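Local atomic coordinates of macrophomate synthase intermolecular Diels-Alderase (PDB entry 1IZC), a protein that is a magnesium-binding enzyme with a TIM-barrel fold, belongs to the HpcH/HpaI aldolase and citrate lyase family, and carries pyruvic acid in this structure. Residues A[18-23]-A[159-164]; A[44-49]-A[65-70]; A[83-88]-A[111-116]. The protein carries 1 engineered substitution. All blocks are in the same frame, centred on the assembly; numbering follows the deposited sequence.

Contact 1: A[18-23]-A[159-164]; sequences RSAMLT and ADASLF
Ser19 OG is held by two waters, each 2.7 Å away, and both waters lead across to the loop 159-164. One donates to Ala161 O at 2.8 Å. The other accepts from Leu163 N at 3.0 Å. The contact joins two irregular loops of a TIM-barrel protein, one ahead of helix 28-37 and the other between helices 129-139 and 171-177. The polar link between the two segments is thus carried by water, and the direct contacts are van der Waals packing, by Ala20, Met21, Ala161 and Leu163. Ser19 has its OG turned opposite the backbone N (chi1 -170°), which brings the hydroxyl to both waters.

Beside the waters the methyl of Ala20 meets the other loop head-on. Its CB lies 3.7 Å from Ala161 CB and also rests against the peptide between Ala161 and Ser162. Leu163 lies against the backbone N of Ala20, with Leu163 CG 3.9 Å from Ala20 N. That buried N has no hydrogen-bond partner in the model. The CD1 branch of Leu163 reaches further back, over Ser19 CA and toward Arg18 O.

The side chain of Arg18 sets off away from the loop 159-164, and its guanidinium turns back to its own segment. Its NE donates to Ser19 O in the guanidinium plane, and Leu22 CD2 lies over one guanidinium face. Its NH1 forms a salt bridge with Glu93 of the second subunit.

Ser162 OG accepts from Phe164 N at 3.0 Å, an ST turn that shapes the loop locally. The same OG is hydrogen-bonded to Asp167 and Thr173.

Met21 extends the packing to residues 159-161. Its CG packs on the Ala161 methyl and its SD lies against the backbone of Asp160 and Ala161. A bend at chi3 (-58°) then turns the terminal methyl in, and Met21 CE comes 3.6 Å from Ala159 O.

Contact 2: A[44-49]-A[65-70]; sequences MGVAHG and DFVWID
Strands 44-48 and 66-70 are the two parallel strands of a beta-alpha-beta unit, with helix 53-61 as the crossover. Their axes come within 4.6 Å at 20°. Alternate residues of strand 44-48, Val46 and His48, turn both N and O toward strand 66-70. Val46 N donates to Phe66 O, and Val46 O accepts from Trp68 N at 2.8 Å, almost straight (177°). His48, two residues on, does the same, with His48 N to Trp68 O at 2.7 Å and His48 O from Asp70 N.

At the start of the pair Asp65 clasps Met44 at both ends. Asp65 N donates to Met44 O at 2.8 Å. Asp65 OD2 takes Met44 N on its anti side, also at 2.8 Å. The other carboxylate oxygen, Asp65 OD1, pairs with Arg292 of the third subunit.

These are the first two strands of the closed eight-stranded TIM barrel. Phe66 has CG between its backbone N and carbonyl carbon (chi1 67°), and its ring lies flat over Gly45. Gly45 CA sits 3.5 Å from the Phe66 ring centroid, a CH-pi contact close to the ring normal. Trp68 and Ala47 share this face of the sheet, and Ala47 CB approaches Trp68 CE3. The Trp68 side chain is about 6 Å from the bound pyruvic acid.

On the other face, His48 CB packs 3.7 Å from Val67 CG1, and His48 CD2 lies beside Ile69 CG1. Thr56 and Asp276 hold the two His48 ring nitrogens.

Contact 3: A[83-88]-A[111-116]; sequences DAIHAA and STALDA
Ile85 lays its side chain over Ala116 and Ala113, the two alanines that helix 107-116 presents to it. These helices lie side by side in the outer layer of the TIM barrel. Their short segments run in similar directions, 30° apart, with 9.2 Å between the axes.

The branches of Ile85 divide the work. Ile85 CB faces Ala116 CB at 3.8 Å. Ile85 CG2 turns to the end of the segment and comes 3.4 Å from Ala116 O. With chi2 extended (171°), Ile85 CD1 passes Ala116 CB and rests 3.6 Å from Ala113 CA, about one turn earlier in that helix. Beneath the helices, Ile85 also packs on Val98 and Val100 of strand 97-101 and on Ile69 of strand 66-70, and Ala113 packs on Val100. The pair is thus seated on these two barrel strands.

His86 brings a ring C-H edge to the same carbonyl, with His86 CD2 3.2 Å from Ala116 O. His86 ND1 is hydrogen-bonded to Lys57 of the second subunit, which links His86 to the subunit interface. A water in the plane of the imidazole bridges the helices: it lies 2.9 Å from His86 NE2 and donates to Asp115 O at 2.8 Å.

In the fold
From the N terminus, the chain passes first through 18-23, the opening half of contact 1, and meets its other half only at 159-164. Contacts 2 and 3 are both nested in that long loop. Contact 2 closes first, pairing the first two barrel strands after the crossover through helix 53-61. The chain then runs into helix 78-91, and contact 3 closes when helix 107-116 comes alongside. The two follow in series and touch: Ile69 packs on Ile85 and Val67 on Ala88, strand against helix. Thr23 packs on His86, joining contact 1 to contact 3. Contacts 1 and 2 do not touch. Contacts 1 and 3 both face the second subunit.

Contact 1: A[18-23]-A[159-164]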
ATOM      1  N   ARG A  18      10.745   1.974 -29.222  1.00  8.82           N
ATOM      2  CA  ARG A  18      11.288   1.949 -27.860  1.00  9.76           C
ATOM      3  C   ARG A  18      12.645   2.625 -27.727  1.00 11.19           C
ATOM      4  O   ARG A  18      13.415   2.701 -28.694  1.00 10.25           O
ATOM      5  CB  ARG A  18      11.401   0.515 -27.336  1.00 10.11           C
ATOM      6  CG  ARG A  18      12.361  -0.373 -28.139  1.00  9.71           C
ATOM      7  CD  ARG A  18      12.774  -1.581 -27.300  1.00 11.00           C
ATOM      8  NE  ARG A  18      13.724  -1.193 -26.265  1.00  9.13           N
ATOM      9  CZ  ARG A  18      14.169  -2.009 -25.315  1.00 10.11           C
ATOM     10  NH1 ARG A  18      13.740  -3.268 -25.264  1.00 10.88           N
ATOM     11  NH2 ARG A  18      15.052  -1.570 -24.426  1.00  8.49           N
ATOM     12  N   SER A  19      12.928   3.136 -26.533  1.00 10.97           N
ATOM     13  CA  SER A  19      14.217   3.774 -26.267  1.00 12.56           C
ATOM     14  C   SER A  19      15.231   2.685 -25.914  1.00 10.63           C
ATOM     15  O   SER A  19      14.883   1.505 -25.871  1.00 12.02           O
ATOM     16  CB  SER A  19      14.098   4.755 -25.102  1.00 11.61           C
ATOM     17  OG  SER A  19      15.274   5.529 -24.988  1.00 15.59           O
ATOM     18  N   ALA A  20      16.477   3.076 -25.656  1.00 10.54           N
ATOM     19  CA  ALA A  20      17.510   2.103 -25.310  1.00  8.42           C
ATOM     20  C   ALA A  20      17.142   1.394 -24.009  1.00 11.77           C
ATOM     21  O   ALA A  20      17.466   0.228 -23.824  1.00 13.32           O
ATOM     22  CB  ALA A  20      18.866   2.791 -25.166  1.00 12.63           C
ATOM     23  N   MET A  21      16.494   2.119 -23.102  1.00  9.61           N
ATOM     24  CA  MET A  21      16.059   1.543 -21.826  1.00 11.48           C
ATOM     25  C   MET A  21      14.570   1.800 -21.674  1.00 11.14           C
ATOM     26  O   MET A  21      14.085   2.901 -21.956  1.00  9.51           O
ATOM     27  CB  MET A  21      16.829   2.161 -20.662  1.00 13.18           C
ATOM     28  CG  MET A  21      18.347   1.979 -20.789  1.00 14.74           C
ATOM     29  SD  MET A  21      19.209   2.318 -19.260  1.00 15.70           S
ATOM     30  CE  MET A  21      18.711   3.995 -18.960  1.00 11.74           C
ATOM     31  N   LEU A  22      13.844   0.795 -21.200  1.00  8.47           N
ATOM     32  CA  LEU A  22      12.395   0.918 -21.087  1.00 10.41           C
ATOM     33  C   LEU A  22      11.893   1.806 -19.955  1.00  9.28           C
ATOM     34  O   LEU A  22      10.686   1.977 -19.785  1.00 11.36           O
ATOM     35  CB  LEU A  22      11.766  -0.477 -21.020  1.00  9.46           C
ATOM     36  CG  LEU A  22      12.036  -1.330 -22.271  1.00  7.99           C
ATOM     37  CD1 LEU A  22      11.427  -2.708 -22.067  1.00 11.18           C
ATOM     38  CD2 LEU A  22      11.452  -0.670 -23.519  1.00  8.60           C
ATOM     39  N   THR A  23      12.830   2.370 -19.200  1.00  9.33           N
ATOM     40  CA  THR A  23      12.532   3.312 -18.127  1.00  6.80           C
ATOM     41  C   THR A  23      12.472   4.717 -18.727  1.00  9.17           C
ATOM     42  O   THR A  23      12.189   5.695 -18.029  1.00  9.27           O
ATOM     43  CB  THR A  23      13.625   3.301 -17.051  1.00 10.60           C
ATOM     44  OG1 THR A  23      14.908   3.319 -17.688  1.00 10.74           O
ATOM     45  CG2 THR A  23      13.504   2.060 -16.175  1.00 13.30           C
ATOM     46  N   ALA A 159      23.384   2.219 -15.862  1.00 11.46           N
ATOM     47  CA  ALA A 159      22.092   2.163 -16.534  1.00 13.55           C
ATOM     48  C   ALA A 159      21.825   3.570 -17.042  1.00 13.06           C
ATOM     49  O   ALA A 159      21.178   4.363 -16.366  1.00 13.64           O
ATOM     50  CB  ALA A 159      20.992   1.725 -15.552  1.00 16.27           C
ATOM     51  N   ASP A 160      22.357   3.879 -18.223  1.00 11.72           N
ATOM     52  CA  ASP A 160      22.204   5.202 -18.821  1.00 13.83           C
ATOM     53  C   ASP A 160      22.222   5.171 -20.344  1.00 16.12           C
ATOM     54  O   ASP A 160      22.526   6.174 -20.990  1.00 15.29           O
ATOM     55  CB  ASP A 160      23.313   6.146 -18.317  1.00 14.13           C
ATOM     56  CG  ASP A 160      24.732   5.642 -18.644  1.00 17.35           C
ATOM     57  OD1 ASP A 160      24.876   4.652 -19.392  1.00 13.00           O
ATOM     58  OD2 ASP A 160      25.715   6.266 -18.160  1.00 18.25           O
ATOM     59  N   ALA A 161      21.869   4.032 -20.926  1.00 13.56           N
ATOM     60  CA  ALA A 161      21.876   3.901 -22.377  1.00 12.65           C
ATOM     61  C   ALA A 161      20.867   4.818 -23.047  1.00 13.96           C
ATOM     62  O   ALA A 161      19.802   5.080 -22.511  1.00 10.86           O
ATOM     63  CB  ALA A 161      21.606   2.450 -22.775  1.00 14.63           C
ATOM     64  N   SER A 162      21.220   5.288 -24.238  1.00 12.64           N
ATOM     65  CA  SER A 162      20.360   6.183 -25.014  1.00 12.73           C
ATOM     66  C   SER A 162      20.526   5.839 -26.491  1.00 11.68           C
ATOM     67  O   SER A 162      21.556   5.300 -26.896  1.00 13.82           O
ATOM     68  CB  SER A 162      20.774   7.645 -24.790  1.00 12.49           C
ATOM     69  OG  SER A 162      20.137   8.507 -25.733  1.00 10.14           O
ATOM     70  N   LEU A 163      19.517   6.145 -27.296  1.00 14.44           N
ATOM     71  CA  LEU A 163      19.598   5.892 -28.733  1.00 12.33           C
ATOM     72  C   LEU A 163      20.439   6.980 -29.378  1.00 13.83           C
ATOM     73  O   LEU A 163      20.916   6.811 -30.495  1.00 16.71           O
ATOM     74  CB  LEU A 163      18.223   5.945 -29.385  1.00 12.04           C
ATOM     75  CG  LEU A 163      17.195   4.884 -28.992  1.00 11.92           C
ATOM     76  CD1 LEU A 163      15.889   5.186 -29.711  1.00 10.15           C
ATOM     77  CD2 LEU A 163      17.716   3.497 -29.362  1.00 12.21           C
ATOM     78  N   PHE A 164      20.600   8.092 -28.669  1.00 12.44           N
ATOM     79  CA  PHE A 164      21.349   9.234 -29.194  1.00 13.48           C
ATOM     80  C   PHE A 164      22.810   9.244 -28.777  1.00 21.07           C
ATOM     81  O   PHE A 164      23.165   8.747 -27.717  1.00 18.92           O
ATOM     82  CB  PHE A 164      20.669  10.532 -28.761  1.00 12.42           C
ATOM     83  CG  PHE A 164      19.252  10.638 -29.229  1.00 15.75           C
ATOM     84  CD1 PHE A 164      18.223  10.024 -28.522  1.00 14.81           C
ATOM     85  CD2 PHE A 164      18.953  11.280 -30.429  1.00 18.81           C
ATOM     86  CE1 PHE A 164      16.915  10.043 -29.008  1.00 17.22           C
ATOM     87  CE2 PHE A 164      17.649  11.306 -30.925  1.00 21.61           C
ATOM     88  CZ  PHE A 164      16.627  10.685 -30.214  1.00 23.46           C
TER
HETATM   89  O   HOH W   1      17.043   5.534 -22.937  1.00 13.49           O
HETATM   90  O   HOH W   2      16.829   7.142 -26.515  1.00 15.95           O

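Contact 2: A[44-49]-A[65-70]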
ATOM      1  N   MET A  44      -3.464   2.570 -32.205  1.00  9.68           N
ATOM      2  CA  MET A  44      -4.661   2.056 -31.548  1.00  8.37           C
ATOM      3  C   MET A  44      -4.255   1.713 -30.110  1.00  7.22           C
ATOM      4  O   MET A  44      -3.376   0.875 -29.893  1.00  9.72           O
ATOM      5  CB  MET A  44      -5.165   0.812 -32.281  1.00 10.23           C
ATOM      6  CG  MET A  44      -5.380   1.026 -33.782  1.00 10.13           C
ATOM      7  SD  MET A  44      -6.535   2.358 -34.124  1.00 11.60           S
ATOM      8  CE  MET A  44      -6.493   2.334 -35.962  1.00 13.12           C
ATOM      9  N   GLY A  45      -4.883   2.385 -29.144  1.00 10.09           N
ATOM     10  CA  GLY A  45      -4.530   2.152 -27.756  1.00 10.95           C
ATOM     11  C   GLY A  45      -5.704   1.904 -26.830  1.00  9.46           C
ATOM     12  O   GLY A  45      -6.840   1.712 -27.267  1.00 11.10           O
ATOM     13  N   VAL A  46      -5.417   1.938 -25.533  1.00  8.16           N
ATOM     14  CA  VAL A  46      -6.421   1.679 -24.513  1.00  9.44           C
ATOM     15  C   VAL A  46      -6.330   2.725 -23.411  1.00  9.45           C
ATOM     16  O   VAL A  46      -5.226   3.136 -23.014  1.00  9.03           O
ATOM     17  CB  VAL A  46      -6.229   0.235 -23.934  1.00  6.96           C
ATOM     18  CG1 VAL A  46      -4.852   0.094 -23.279  1.00  9.43           C
ATOM     19  CG2 VAL A  46      -7.339  -0.098 -22.940  1.00  8.96           C
ATOM     20  N   ALA A  47      -7.495   3.176 -22.944  1.00  8.07           N
ATOM     21  CA  ALA A  47      -7.569   4.179 -21.879  1.00  8.76           C
ATOM     22  C   ALA A  47      -7.546   3.406 -20.565  1.00 10.97           C
ATOM     23  O   ALA A  47      -8.237   2.402 -20.420  1.00 10.41           O
ATOM     24  CB  ALA A  47      -8.847   4.993 -22.013  1.00  9.51           C
ATOM     25  N   HIS A  48      -6.748   3.893 -19.621  1.00  8.69           N
ATOM     26  CA  HIS A  48      -6.515   3.222 -18.336  1.00  7.76           C
ATOM     27  C   HIS A  48      -6.831   4.155 -17.159  1.00 10.55           C
ATOM     28  O   HIS A  48      -6.094   5.113 -16.870  1.00  8.68           O
ATOM     29  CB  HIS A  48      -5.044   2.750 -18.382  1.00  7.31           C
ATOM     30  CG  HIS A  48      -4.532   2.066 -17.150  1.00  7.62           C
ATOM     31  ND1 HIS A  48      -5.314   1.259 -16.347  1.00  9.37           N
ATOM     32  CD2 HIS A  48      -3.268   1.953 -16.673  1.00  9.57           C
ATOM     33  CE1 HIS A  48      -4.553   0.677 -15.436  1.00  9.12           C
ATOM     34  NE2 HIS A  48      -3.305   1.080 -15.611  1.00 10.00           N
ATOM     35  N   GLY A  49      -7.958   3.873 -16.496  1.00  8.73           N
ATOM     36  CA  GLY A  49      -8.408   4.672 -15.367  1.00  7.74           C
ATOM     37  C   GLY A  49      -8.487   3.884 -14.064  1.00 11.31           C
ATOM     38  O   GLY A  49      -8.753   4.458 -13.013  1.00 11.46           O
ATOM     39  N   ASP A  65      -0.851  -0.031 -29.018  1.00  9.44           N
ATOM     40  CA  ASP A  65       0.162   0.899 -29.500  1.00  7.99           C
ATOM     41  C   ASP A  65       0.471   1.922 -28.407  1.00  9.46           C
ATOM     42  O   ASP A  65       1.525   2.544 -28.412  1.00 10.43           O
ATOM     43  CB  ASP A  65      -0.316   1.605 -30.776  1.00  9.57           C
ATOM     44  CG  ASP A  65      -0.477   0.647 -31.947  1.00 14.43           C
ATOM     45  OD1 ASP A  65       0.268  -0.360 -31.992  1.00 14.06           O
ATOM     46  OD2 ASP A  65      -1.331   0.911 -32.825  1.00 13.08           O
ATOM     47  N   PHE A  66      -0.469   2.107 -27.483  1.00 10.26           N
ATOM     48  CA  PHE A  66      -0.251   3.000 -26.353  1.00  6.82           C
ATOM     49  C   PHE A  66      -1.228   2.708 -25.226  1.00  7.65           C
ATOM     50  O   PHE A  66      -2.287   2.126 -25.449  1.00  8.64           O
ATOM     51  CB  PHE A  66      -0.390   4.488 -26.756  1.00  8.07           C
ATOM     52  CG  PHE A  66      -1.796   4.910 -27.148  1.00 12.07           C
ATOM     53  CD1 PHE A  66      -2.746   5.244 -26.181  1.00  8.98           C
ATOM     54  CD2 PHE A  66      -2.155   4.995 -28.490  1.00  9.31           C
ATOM     55  CE1 PHE A  66      -4.031   5.661 -26.546  1.00  9.98           C
ATOM     56  CE2 PHE A  66      -3.439   5.412 -28.875  1.00  9.87           C
ATOM     57  CZ  PHE A  66      -4.378   5.748 -27.905  1.00 11.17           C
ATOM     58  N   VAL A  67      -0.845   3.097 -24.013  1.00  9.25           N
ATOM     59  CA  VAL A  67      -1.723   2.980 -22.852  1.00  8.05           C
ATOM     60  C   VAL A  67      -1.864   4.443 -22.451  1.00  7.98           C
ATOM     61  O   VAL A  67      -0.865   5.135 -22.255  1.00  9.83           O
ATOM     62  CB  VAL A  67      -1.076   2.196 -21.686  1.00  9.72           C
ATOM     63  CG1 VAL A  67      -2.015   2.228 -20.467  1.00  8.12           C
ATOM     64  CG2 VAL A  67      -0.828   0.744 -22.112  1.00 11.04           C
ATOM     65  N   TRP A  68      -3.104   4.910 -22.380  1.00  7.33           N
ATOM     66  CA  TRP A  68      -3.430   6.289 -22.042  1.00  8.75           C
ATOM     67  C   TRP A  68      -3.853   6.287 -20.575  1.00 10.06           C
ATOM     68  O   TRP A  68      -4.942   5.830 -20.242  1.00 10.35           O
ATOM     69  CB  TRP A  68      -4.586   6.725 -22.946  1.00 10.71           C
ATOM     70  CG  TRP A  68      -4.925   8.165 -22.971  1.00 17.77           C
ATOM     71  CD1 TRP A  68      -4.415   9.115 -23.813  1.00 25.12           C
ATOM     72  CD2 TRP A  68      -5.925   8.818 -22.185  1.00 18.47           C
ATOM     73  NE1 TRP A  68      -5.045  10.321 -23.600  1.00 23.38           N
ATOM     74  CE2 TRP A  68      -5.973  10.165 -22.602  1.00 24.34           C
ATOM     75  CE3 TRP A  68      -6.791   8.393 -21.170  1.00 24.30           C
ATOM     76  CZ2 TRP A  68      -6.856  11.098 -22.035  1.00 24.27           C
ATOM     77  CZ3 TRP A  68      -7.672   9.322 -20.604  1.00 29.08           C
ATOM     78  CH2 TRP A  68      -7.693  10.655 -21.039  1.00 23.77           C
ATOM     79  N   ILE A  69      -2.990   6.800 -19.703  1.00  9.03           N
ATOM     80  CA  ILE A  69      -3.288   6.814 -18.272  1.00  6.43           C
ATOM     81  C   ILE A  69      -3.867   8.161 -17.866  1.00  8.42           C
ATOM     82  O   ILE A  69      -3.265   9.202 -18.118  1.00  8.00           O
ATOM     83  CB  ILE A  69      -2.017   6.521 -17.455  1.00  6.16           C
ATOM     84  CG1 ILE A  69      -1.408   5.195 -17.924  1.00 10.34           C
ATOM     85  CG2 ILE A  69      -2.343   6.490 -15.954  1.00 10.38           C
ATOM     86  CD1 ILE A  69      -0.100   4.828 -17.226  1.00 13.90           C
ATOM     87  N   ASP A  70      -5.037   8.137 -17.233  1.00  7.88           N
ATOM     88  CA  ASP A  70      -5.693   9.367 -16.818  1.00  8.83           C
ATOM     89  C   ASP A  70      -5.413   9.699 -15.358  1.00 11.20           C
ATOM     90  O   ASP A  70      -5.937   9.054 -14.446  1.00 11.67           O
ATOM     91  CB  ASP A  70      -7.203   9.253 -17.055  1.00  9.01           C
ATOM     92  CG  ASP A  70      -7.946  10.526 -16.703  1.00 13.42           C
ATOM     93  OD1 ASP A  70      -7.294  11.568 -16.510  1.00 14.67           O
ATOM     94  OD2 ASP A  70      -9.191  10.481 -16.643  1.00 20.34           O
TER

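Contact 3: A[83-88]-A[111-116]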
ATOM      1  N   ASP A  83       4.831   3.340 -11.161  1.00  6.03           N
ATOM      2  CA  ASP A  83       4.884   1.907 -11.423  1.00  8.63           C
ATOM      3  C   ASP A  83       4.024   1.492 -12.606  1.00  7.01           C
ATOM      4  O   ASP A  83       4.384   0.561 -13.331  1.00  6.13           O
ATOM      5  CB  ASP A  83       4.455   1.107 -10.180  1.00  8.16           C
ATOM      6  CG  ASP A  83       5.492   1.158  -9.052  1.00 11.89           C
ATOM      7  OD1 ASP A  83       6.619   1.629  -9.276  1.00 11.72           O
ATOM      8  OD2 ASP A  83       5.178   0.699  -7.935  1.00 15.36           O
ATOM      9  N   ALA A  84       2.898   2.173 -12.814  1.00  6.92           N
ATOM     10  CA  ALA A  84       2.014   1.829 -13.922  1.00  7.02           C
ATOM     11  C   ALA A  84       2.699   2.191 -15.242  1.00  6.81           C
ATOM     12  O   ALA A  84       2.648   1.437 -16.217  1.00  7.27           O
ATOM     13  CB  ALA A  84       0.672   2.588 -13.793  1.00  7.33           C
ATOM     14  N   ILE A  85       3.366   3.336 -15.268  1.00  5.10           N
ATOM     15  CA  ILE A  85       4.042   3.753 -16.494  1.00  5.54           C
ATOM     16  C   ILE A  85       5.159   2.750 -16.816  1.00  6.76           C
ATOM     17  O   ILE A  85       5.290   2.300 -17.961  1.00  6.91           O
ATOM     18  CB  ILE A  85       4.588   5.184 -16.354  1.00  6.53           C
ATOM     19  CG1 ILE A  85       3.398   6.154 -16.232  1.00  5.12           C
ATOM     20  CG2 ILE A  85       5.440   5.552 -17.591  1.00  6.37           C
ATOM     21  CD1 ILE A  85       3.794   7.601 -15.867  1.00  9.02           C
ATOM     22  N   HIS A  86       5.946   2.387 -15.806  1.00  5.80           N
ATOM     23  CA  HIS A  86       7.010   1.397 -15.996  1.00  6.78           C
ATOM     24  C   HIS A  86       6.388   0.083 -16.475  1.00  8.22           C
ATOM     25  O   HIS A  86       6.876  -0.534 -17.410  1.00  6.08           O
ATOM     26  CB  HIS A  86       7.740   1.089 -14.690  1.00  6.59           C
ATOM     27  CG  HIS A  86       8.827   2.058 -14.346  1.00  8.53           C
ATOM     28  ND1 HIS A  86       9.603   1.923 -13.217  1.00  8.46           N
ATOM     29  CD2 HIS A  86       9.276   3.164 -14.988  1.00 11.16           C
ATOM     30  CE1 HIS A  86      10.489   2.904 -13.177  1.00  9.11           C
ATOM     31  NE2 HIS A  86      10.312   3.670 -14.242  1.00  9.14           N
ATOM     32  N   ALA A  87       5.325  -0.360 -15.815  1.00  6.65           N
ATOM     33  CA  ALA A  87       4.712  -1.634 -16.219  1.00  6.48           C
ATOM     34  C   ALA A  87       4.205  -1.629 -17.664  1.00  7.67           C
ATOM     35  O   ALA A  87       4.369  -2.622 -18.391  1.00  8.23           O
ATOM     36  CB  ALA A  87       3.576  -2.002 -15.265  1.00  6.34           C
ATOM     37  N   ALA A  88       3.583  -0.533 -18.090  1.00  5.61           N
ATOM     38  CA  ALA A  88       3.084  -0.463 -19.469  1.00  6.25           C
ATOM     39  C   ALA A  88       4.207  -0.680 -20.478  1.00  7.69           C
ATOM     40  O   ALA A  88       4.062  -1.439 -21.440  1.00  8.72           O
ATOM     41  CB  ALA A  88       2.417   0.894 -19.731  1.00  5.42           C
ATOM     42  N   SER A 111       5.847  15.844 -13.358  1.00  9.61           N
ATOM     43  CA  SER A 111       7.226  15.375 -13.258  1.00 11.32           C
ATOM     44  C   SER A 111       7.268  13.873 -13.018  1.00  9.54           C
ATOM     45  O   SER A 111       8.156  13.188 -13.516  1.00  8.82           O
ATOM     46  CB  SER A 111       7.985  16.120 -12.155  1.00 12.89           C
ATOM     47  OG  SER A 111       7.473  15.807 -10.884  1.00 15.23           O
ATOM     48  N   THR A 112       6.293  13.351 -12.280  1.00  7.62           N
ATOM     49  CA  THR A 112       6.253  11.915 -12.022  1.00  8.97           C
ATOM     50  C   THR A 112       6.028  11.165 -13.335  1.00  8.77           C
ATOM     51  O   THR A 112       6.711  10.176 -13.633  1.00  6.73           O
ATOM     52  CB  THR A 112       5.109  11.566 -11.048  1.00 10.53           C
ATOM     53  OG1 THR A 112       5.363  12.186  -9.776  1.00 11.09           O
ATOM     54  CG2 THR A 112       4.992  10.042 -10.877  1.00  8.24           C
ATOM     55  N   ALA A 113       5.070  11.640 -14.129  1.00  8.01           N
ATOM     56  CA  ALA A 113       4.767  10.993 -15.396  1.00  7.60           C
ATOM     57  C   ALA A 113       5.983  11.023 -16.309  1.00  7.90           C
ATOM     58  O   ALA A 113       6.338  10.017 -16.914  1.00  7.69           O
ATOM     59  CB  ALA A 113       3.583  11.680 -16.079  1.00  6.60           C
ATOM     60  N   LEU A 114       6.649  12.171 -16.400  1.00  7.24           N
ATOM     61  CA  LEU A 114       7.818  12.257 -17.274  1.00  7.88           C
ATOM     62  C   LEU A 114       8.996  11.419 -16.762  1.00  7.31           C
ATOM     63  O   LEU A 114       9.598  10.644 -17.525  1.00 10.40           O
ATOM     64  CB  LEU A 114       8.257  13.716 -17.420  1.00  8.38           C
ATOM     65  CG  LEU A 114       7.263  14.662 -18.113  1.00  9.23           C
ATOM     66  CD1 LEU A 114       7.742  16.099 -17.905  1.00 12.04           C
ATOM     67  CD2 LEU A 114       7.135  14.329 -19.595  1.00 16.44           C
ATOM     68  N   ASP A 115       9.316  11.567 -15.483  1.00  8.69           N
ATOM     69  CA  ASP A 115      10.437  10.825 -14.885  1.00  9.89           C
ATOM     70  C   ASP A 115      10.237   9.308 -15.039  1.00 10.76           C
ATOM     71  O   ASP A 115      11.214   8.568 -15.165  1.00 10.02           O
ATOM     72  CB  ASP A 115      10.611  11.156 -13.385  1.00 15.31           C
ATOM     73  CG  ASP A 115      11.233  12.542 -13.125  1.00 21.85           C
ATOM     74  OD1 ASP A 115      11.763  13.161 -14.071  1.00 18.81           O
ATOM     75  OD2 ASP A 115      11.197  13.003 -11.950  1.00 22.18           O
ATOM     76  N   ALA A 116       8.982   8.846 -15.032  1.00  9.28           N
ATOM     77  CA  ALA A 116       8.708   7.415 -15.183  1.00  9.85           C
ATOM     78  C   ALA A 116       8.756   6.922 -16.627  1.00 10.21           C
ATOM     79  O   ALA A 116       8.735   5.718 -16.866  1.00  9.14           O
ATOM     80  CB  ALA A 116       7.336   7.052 -14.558  1.00  7.26           C
TER
HETATM   81  O   HOH W   3      11.961   5.857 -15.237  1.00 12.52           O